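Local coordinates for nonsense-mediated mRNA decay protein 2 (Saccharomyces cerevisiae, PDB 4LUN) that takes part in nonsense-mediated decay of mRNAs with premature stop codons and binds the helicase Upf1 through its C-terminus, this chain being its N-terminal MIF4G domain, at residues Pro181-Phe195 with Leu231-Ala245. Numbering follows the deposited sequence. Where two conformers were deposited one is given.
Sequences PLLFSILREILNYKF and LKGALQSLFKNFIDA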
loop_
_atom_site.group_PDB
_atom_site.type_symbol
_atom_site.label_atom_id
_atom_site.label_comp_id
_atom_site.label_asym_id
_atom_site.label_seq_id
_atom_site.Cartn_x
_atom_site.Cartn_y
_atom_site.Cartn_z
ATOM N N PRO A 181 -11.119 -9.415 4.477
ATOM C CA PRO A 181 -11.085 -8.346 3.472
ATOM C C PRO A 181 -9.703 -8.297 2.839
ATOM O O PRO A 181 -8.719 -8.574 3.536
ATOM C CB PRO A 181 -11.307 -7.079 4.312
ATOM C CG PRO A 181 -12.071 -7.550 5.503
ATOM C CD PRO A 181 -11.486 -8.916 5.812
ATOM N N LEU A 182 -9.629 -7.946 1.560
ATOM C CA LEU A 182 -8.372 -8.007 0.810
ATOM C C LEU A 182 -7.297 -7.087 1.378
ATOM O O LEU A 182 -6.123 -7.476 1.463
ATOM C CB LEU A 182 -8.618 -7.709 -0.668
ATOM C CG LEU A 182 -7.433 -7.858 -1.630
ATOM C CD1 LEU A 182 -6.663 -9.154 -1.377
ATOM C CD2 LEU A 182 -7.914 -7.805 -3.086
ATOM N N LEU A 183 -7.686 -5.879 1.785
ATOM C CA LEU A 183 -6.729 -4.981 2.430
ATOM C C LEU A 183 -6.151 -5.567 3.706
ATOM O O LEU A 183 -4.988 -5.347 4.000
ATOM C CB LEU A 183 -7.346 -3.613 2.738
ATOM C CG LEU A 183 -7.435 -2.642 1.569
ATOM C CD1 LEU A 183 -8.367 -1.485 1.924
ATOM C CD2 LEU A 183 -6.024 -2.125 1.226
ATOM N N PHE A 184 -6.964 -6.276 4.484
ATOM C CA PHE A 184 -6.484 -6.919 5.698
ATOM C C PHE A 184 -5.399 -7.950 5.331
ATOM O O PHE A 184 -4.339 -8.009 5.969
ATOM C CB PHE A 184 -7.666 -7.580 6.453
ATOM C CG PHE A 184 -7.251 -8.413 7.645
ATOM C CD1 PHE A 184 -7.263 -7.879 8.929
ATOM C CD2 PHE A 184 -6.880 -9.746 7.481
ATOM C CE1 PHE A 184 -6.907 -8.657 10.022
ATOM C CE2 PHE A 184 -6.509 -10.516 8.568
ATOM C CZ PHE A 184 -6.523 -9.973 9.836
ATOM N N SER A 185 -5.671 -8.731 4.289
ATOM C CA SER A 185 -4.744 -9.772 3.844
ATOM C C SER A 185 -3.420 -9.176 3.401
ATOM O O SER A 185 -2.343 -9.658 3.783
ATOM C CB SER A 185 -5.349 -10.624 2.726
ATOM O OG SER A 185 -6.469 -11.353 3.206
ATOM N N ILE A 186 -3.505 -8.112 2.615
ATOM C CA ILE A 186 -2.300 -7.409 2.155
ATOM C C ILE A 186 -1.493 -6.831 3.327
ATOM O O ILE A 186 -0.261 -6.987 3.408
ATOM C CB ILE A 186 -2.708 -6.291 1.185
ATOM C CG1 ILE A 186 -3.232 -6.902 -0.112
ATOM C CG2 ILE A 186 -1.523 -5.350 0.863
ATOM C CD1 ILE A 186 -3.978 -5.900 -0.989
ATOM N N LEU A 187 -2.164 -6.133 4.231
ATOM C CA LEU A 187 -1.439 -5.506 5.335
ATOM C C LEU A 187 -0.849 -6.529 6.299
ATOM O O LEU A 187 0.260 -6.338 6.809
ATOM C CB LEU A 187 -2.326 -4.501 6.058
ATOM C CG LEU A 187 -2.435 -3.190 5.287
ATOM C CD1 LEU A 187 -3.707 -2.422 5.655
ATOM C CD2 LEU A 187 -1.187 -2.372 5.605
ATOM N N ARG A 188 -1.565 -7.620 6.549
ATOM C CA ARG A 188 -1.012 -8.648 7.436
ATOM C C ARG A 188 0.290 -9.234 6.894
ATOM O O ARG A 188 1.189 -9.611 7.666
ATOM C CB ARG A 188 -2.016 -9.769 7.700
ATOM C CG ARG A 188 -1.609 -10.607 8.907
ATOM C CD ARG A 188 -2.803 -11.137 9.661
ATOM N NE ARG A 188 -3.334 -12.341 9.039
ATOM C CZ ARG A 188 -4.134 -13.202 9.659
ATOM N NH1 ARG A 188 -4.485 -12.991 10.919
ATOM N NH2 ARG A 188 -4.575 -14.274 9.018
ATOM N N GLU A 189 0.388 -9.322 5.573
ATOM C CA GLU A 189 1.616 -9.780 4.930
ATOM C C GLU A 189 2.735 -8.735 5.040
ATOM O O GLU A 189 3.775 -9.006 5.618
ATOM C CB GLU A 189 1.362 -10.159 3.460
ATOM C CG GLU A 189 2.636 -10.420 2.614
ATOM C CD GLU A 189 3.209 -11.827 2.781
ATOM O OE1 GLU A 189 2.754 -12.555 3.690
ATOM O OE2 GLU A 189 4.111 -12.209 1.989
ATOM N N ILE A 190 2.513 -7.543 4.495
ATOM C CA ILE A 190 3.604 -6.574 4.360
ATOM C C ILE A 190 4.085 -5.977 5.690
ATOM O O ILE A 190 5.239 -5.579 5.813
ATOM C CB ILE A 190 3.280 -5.476 3.315
ATOM C CG1 ILE A 190 2.124 -4.575 3.783
ATOM C CG2 ILE A 190 2.992 -6.122 1.939
ATOM C CD1 ILE A 190 1.706 -3.548 2.714
ATOM N N LEU A 191 3.224 -5.945 6.701
ATOM C CA LEU A 191 3.654 -5.428 7.987
ATOM C C LEU A 191 4.582 -6.399 8.704
ATOM O O LEU A 191 5.235 -6.028 9.683
ATOM C CB LEU A 191 2.454 -5.120 8.874
ATOM C CG LEU A 191 1.608 -3.949 8.388
ATOM C CD1 LEU A 191 0.422 -3.756 9.326
ATOM C CD2 LEU A 191 2.439 -2.686 8.332
ATOM N N ASN A 192 4.645 -7.630 8.199
ATOM C CA ASN A 192 5.341 -8.700 8.910
ATOM C C ASN A 192 6.589 -9.230 8.201
ATOM O O ASN A 192 6.958 -10.397 8.343
ATOM C CB ASN A 192 4.371 -9.839 9.237
ATOM C CG ASN A 192 3.424 -9.483 10.379
ATOM O OD1 ASN A 192 3.825 -9.467 11.545
ATOM N ND2 ASN A 192 2.173 -9.183 10.050
ATOM N N TYR A 193 7.248 -8.369 7.440
ATOM C CA TYR A 193 8.555 -8.730 6.903
ATOM C C TYR A 193 9.628 -8.050 7.745
ATOM O O TYR A 193 9.728 -6.821 7.752
ATOM C CB TYR A 193 8.695 -8.310 5.446
ATOM C CG TYR A 193 10.069 -8.599 4.874
ATOM C CD1 TYR A 193 10.492 -9.908 4.644
ATOM C CD2 TYR A 193 10.938 -7.567 4.559
ATOM C CE1 TYR A 193 11.757 -10.173 4.120
ATOM C CE2 TYR A 193 12.201 -7.821 4.043
ATOM C CZ TYR A 193 12.604 -9.126 3.822
ATOM O OH TYR A 193 13.871 -9.363 3.293
ATOM N N LYS A 194 10.406 -8.851 8.474
ATOM C CA LYS A 194 11.483 -8.333 9.328
ATOM C C LYS A 194 10.975 -7.253 10.282
ATOM O O LYS A 194 11.607 -6.210 10.430
ATOM C CB LYS A 194 12.648 -7.798 8.487
ATOM C CG LYS A 194 13.290 -8.841 7.581
ATOM C CD LYS A 194 14.057 -9.868 8.395
ATOM C CE LYS A 194 15.049 -9.198 9.317
ATOM N NZ LYS A 194 16.081 -10.157 9.807
ATOM N N PHE A 195 9.820 -7.508 10.898
ATOM C CA PHE A 195 9.172 -6.523 11.759
ATOM C C PHE A 195 10.104 -5.945 12.799
ATOM O O PHE A 195 10.037 -4.755 13.100
ATOM C CB PHE A 195 7.960 -7.124 12.466
ATOM C CG PHE A 195 7.489 -6.316 13.645
ATOM C CD1 PHE A 195 6.668 -5.213 13.458
ATOM C CD2 PHE A 195 7.833 -6.679 14.943
ATOM C CE1 PHE A 195 6.235 -4.460 14.540
ATOM C CE2 PHE A 195 7.395 -5.928 16.043
ATOM C CZ PHE A 195 6.597 -4.820 15.837
ATOM N N LEU A 231 -14.600 -4.688 6.982
ATOM C CA LEU A 231 -13.253 -4.130 6.749
ATOM C C LEU A 231 -12.746 -3.249 7.882
ATOM O O LEU A 231 -11.637 -3.453 8.382
ATOM C CB LEU A 231 -13.185 -3.336 5.436
ATOM C CG LEU A 231 -11.869 -2.578 5.193
ATOM C CD1 LEU A 231 -10.730 -3.550 4.874
ATOM C CD2 LEU A 231 -12.006 -1.572 4.059
ATOM N N LYS A 232 -13.540 -2.262 8.293
ATOM C CA LYS A 232 -13.077 -1.347 9.342
ATOM C C LYS A 232 -12.739 -2.073 10.654
ATOM O O LYS A 232 -11.715 -1.790 11.286
ATOM C CB LYS A 232 -14.061 -0.182 9.539
ATOM C CG LYS A 232 -13.993 0.821 8.412
ATOM C CD LYS A 232 -14.932 2.020 8.612
ATOM C CE LYS A 232 -14.497 2.909 9.760
ATOM N NZ LYS A 232 -15.156 4.265 9.667
ATOM N N GLY A 233 -13.577 -3.032 11.034
ATOM C CA GLY A 233 -13.333 -3.851 12.209
ATOM C C GLY A 233 -12.071 -4.688 12.102
ATOM O O GLY A 233 -11.315 -4.815 13.068
ATOM N N ALA A 234 -11.845 -5.259 10.926
ATOM C CA ALA A 234 -10.680 -6.113 10.693
ATOM C C ALA A 234 -9.421 -5.282 10.754
ATOM O O ALA A 234 -8.430 -5.680 11.357
ATOM C CB ALA A 234 -10.784 -6.797 9.334
ATOM N N LEU A 235 -9.469 -4.117 10.120
ATOM C CA LEU A 235 -8.309 -3.235 10.119
ATOM C C LEU A 235 -7.996 -2.682 11.510
ATOM O O LEU A 235 -6.830 -2.520 11.885
ATOM C CB LEU A 235 -8.515 -2.074 9.144
ATOM C CG LEU A 235 -8.481 -2.416 7.665
ATOM C CD1 LEU A 235 -8.737 -1.135 6.869
ATOM C CD2 LEU A 235 -7.131 -3.043 7.279
ATOM N N GLN A 236 -9.033 -2.360 12.268
ATOM C CA GLN A 236 -8.841 -1.880 13.628
ATOM C C GLN A 236 -8.178 -2.965 14.480
ATOM O O GLN A 236 -7.276 -2.682 15.260
ATOM C CB GLN A 236 -10.180 -1.423 14.230
ATOM C CG GLN A 236 -10.404 0.103 14.195
ATOM C CD GLN A 236 -11.348 0.576 13.088
ATOM O OE1 GLN A 236 -10.970 0.652 11.912
ATOM N NE2 GLN A 236 -12.577 0.919 13.467
ATOM N N SER A 237 -8.618 -4.208 14.313
ATOM C CA SER A 237 -8.035 -5.327 15.059
ATOM C C SER A 237 -6.575 -5.519 14.681
ATOM O O SER A 237 -5.698 -5.659 15.549
ATOM C CB SER A 237 -8.793 -6.624 14.781
ATOM O OG SER A 237 -8.089 -7.733 15.324
ATOM N N LEU A 238 -6.308 -5.527 13.379
ATOM C CA LEU A 238 -4.950 -5.697 12.886
ATOM C C LEU A 238 -4.017 -4.611 13.386
ATOM O O LEU A 238 -2.892 -4.890 13.817
ATOM C CB LEU A 238 -4.948 -5.689 11.356
ATOM C CG LEU A 238 -3.615 -5.869 10.631
ATOM C CD1 LEU A 238 -2.989 -7.197 11.013
ATOM C CD2 LEU A 238 -3.833 -5.784 9.122
ATOM N N PHE A 239 -4.477 -3.365 13.347
ATOM C CA PHE A 239 -3.592 -2.269 13.710
ATOM C C PHE A 239 -3.394 -2.158 15.217
ATOM O O PHE A 239 -2.309 -1.818 15.667
ATOM C CB PHE A 239 -4.039 -0.938 13.085
ATOM C CG PHE A 239 -3.544 -0.743 11.683
ATOM C CD1 PHE A 239 -2.690 0.311 11.365
ATOM C CD2 PHE A 239 -3.870 -1.651 10.685
ATOM C CE1 PHE A 239 -2.220 0.471 10.074
ATOM C CE2 PHE A 239 -3.395 -1.492 9.387
ATOM C CZ PHE A 239 -2.570 -0.420 9.080
ATOM N N LYS A 240 -4.428 -2.467 15.996
ATOM C CA LYS A 240 -4.288 -2.481 17.455
ATOM C C LYS A 240 -3.335 -3.591 17.913
ATOM O O LYS A 240 -2.538 -3.387 18.818
ATOM C CB LYS A 240 -5.660 -2.566 18.133
ATOM C CG LYS A 240 -6.403 -1.224 18.107
ATOM C CD LYS A 240 -7.746 -1.292 18.819
ATOM C CE LYS A 240 -8.621 -0.091 18.464
ATOM N NZ LYS A 240 -8.130 1.176 19.073
ATOM N N ASN A 241 -3.389 -4.753 17.264
ATOM C CA ASN A 241 -2.372 -5.772 17.514
ATOM C C ASN A 241 -0.972 -5.310 17.122
ATOM O O ASN A 241 -0.000 -5.590 17.820
ATOM C CB ASN A 241 -2.700 -7.062 16.778
ATOM C CG ASN A 241 -3.663 -7.930 17.552
ATOM O OD1 ASN A 241 -3.290 -8.537 18.557
ATOM N ND2 ASN A 241 -4.913 -7.977 17.105
ATOM N N PHE A 242 -0.887 -4.595 16.010
ATOM C CA PHE A 242 0.399 -4.105 15.525
ATOM C C PHE A 242 0.925 -3.054 16.484
ATOM O O PHE A 242 2.123 -2.961 16.733
ATOM C CB PHE A 242 0.242 -3.537 14.113
ATOM C CG PHE A 242 1.547 -3.186 13.460
ATOM C CD1 PHE A 242 2.330 -4.166 12.859
ATOM C CD2 PHE A 242 1.980 -1.881 13.442
ATOM C CE1 PHE A 242 3.535 -3.841 12.260
ATOM C CE2 PHE A 242 3.189 -1.539 12.852
ATOM C CZ PHE A 242 3.966 -2.529 12.249
ATOM N N ILE A 243 0.026 -2.249 17.025
ATOM C CA ILE A 243 0.433 -1.224 17.977
ATOM C C ILE A 243 0.957 -1.848 19.274
ATOM O O ILE A 243 1.966 -1.392 19.817
ATOM C CB ILE A 243 -0.710 -0.230 18.247
ATOM C CG1 ILE A 243 -0.967 0.619 17.009
ATOM C CG2 ILE A 243 -0.357 0.673 19.431
ATOM C CD1 ILE A 243 -2.222 1.466 17.128
ATOM N N ASP A 244 0.296 -2.899 19.761
ATOM C CA ASP A 244 0.767 -3.591 20.962
ATOM C C ASP A 244 2.197 -4.067 20.732
ATOM O O ASP A 244 3.057 -3.939 21.600
ATOM C CB ASP A 244 -0.120 -4.808 21.274
ATOM C CG ASP A 244 -1.263 -4.490 22.227
ATOM O OD1 ASP A 244 -1.293 -3.381 22.800
ATOM O OD2 ASP A 244 -2.129 -5.373 22.425
ATOM N N ALA A 245 2.432 -4.622 19.550
ATOM C CA ALA A 245 3.741 -5.166 19.189
ATOM C C ALA A 245 4.778 -4.072 19.079
ATOM O O ALA A 245 5.915 -4.236 19.524
ATOM C CB ALA A 245 3.655 -5.939 17.885
#
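L238 packs into the notch formed by F184, L187 and R188. Its CG lies anti to the backbone N (chi1 -179°), which sends CD2 across to L187 CB at 3.6 Å. L238 CB meets F184 CE1 at 3.8 Å. The edge of the F184 ring also lies against the backbone of helix 231-245, with CD1 3.5 Å from A234 O. One turn on, the F242 ring takes L191 CD1 over one face, 4.0 Å above the plane and toward the rim. F195 turns its edge to the face of F242 in an offset edge-to-face pair, with centroids 5.4 Å apart and planes at 76°. F195 CZ reaches A245 CB at 3.8 Å. Replacing F195 by an alanine removes the ring and is likely to leave F242 without this edge-to-face partner and to open a gap beside A245. No hydrogen bond crosses, so apolar packing joins the segments. Helices 182-190 and 231-245 run nearly parallel within the HEAT-repeat MIF4G domain, their axes at 15° and 9.4 Å apart at closest approach. Helix 201-210 packs on L187, L191, F239 and F242, helix 130-152 touches L183, and F292 of helix 277-303 meets F195 edge-to-face.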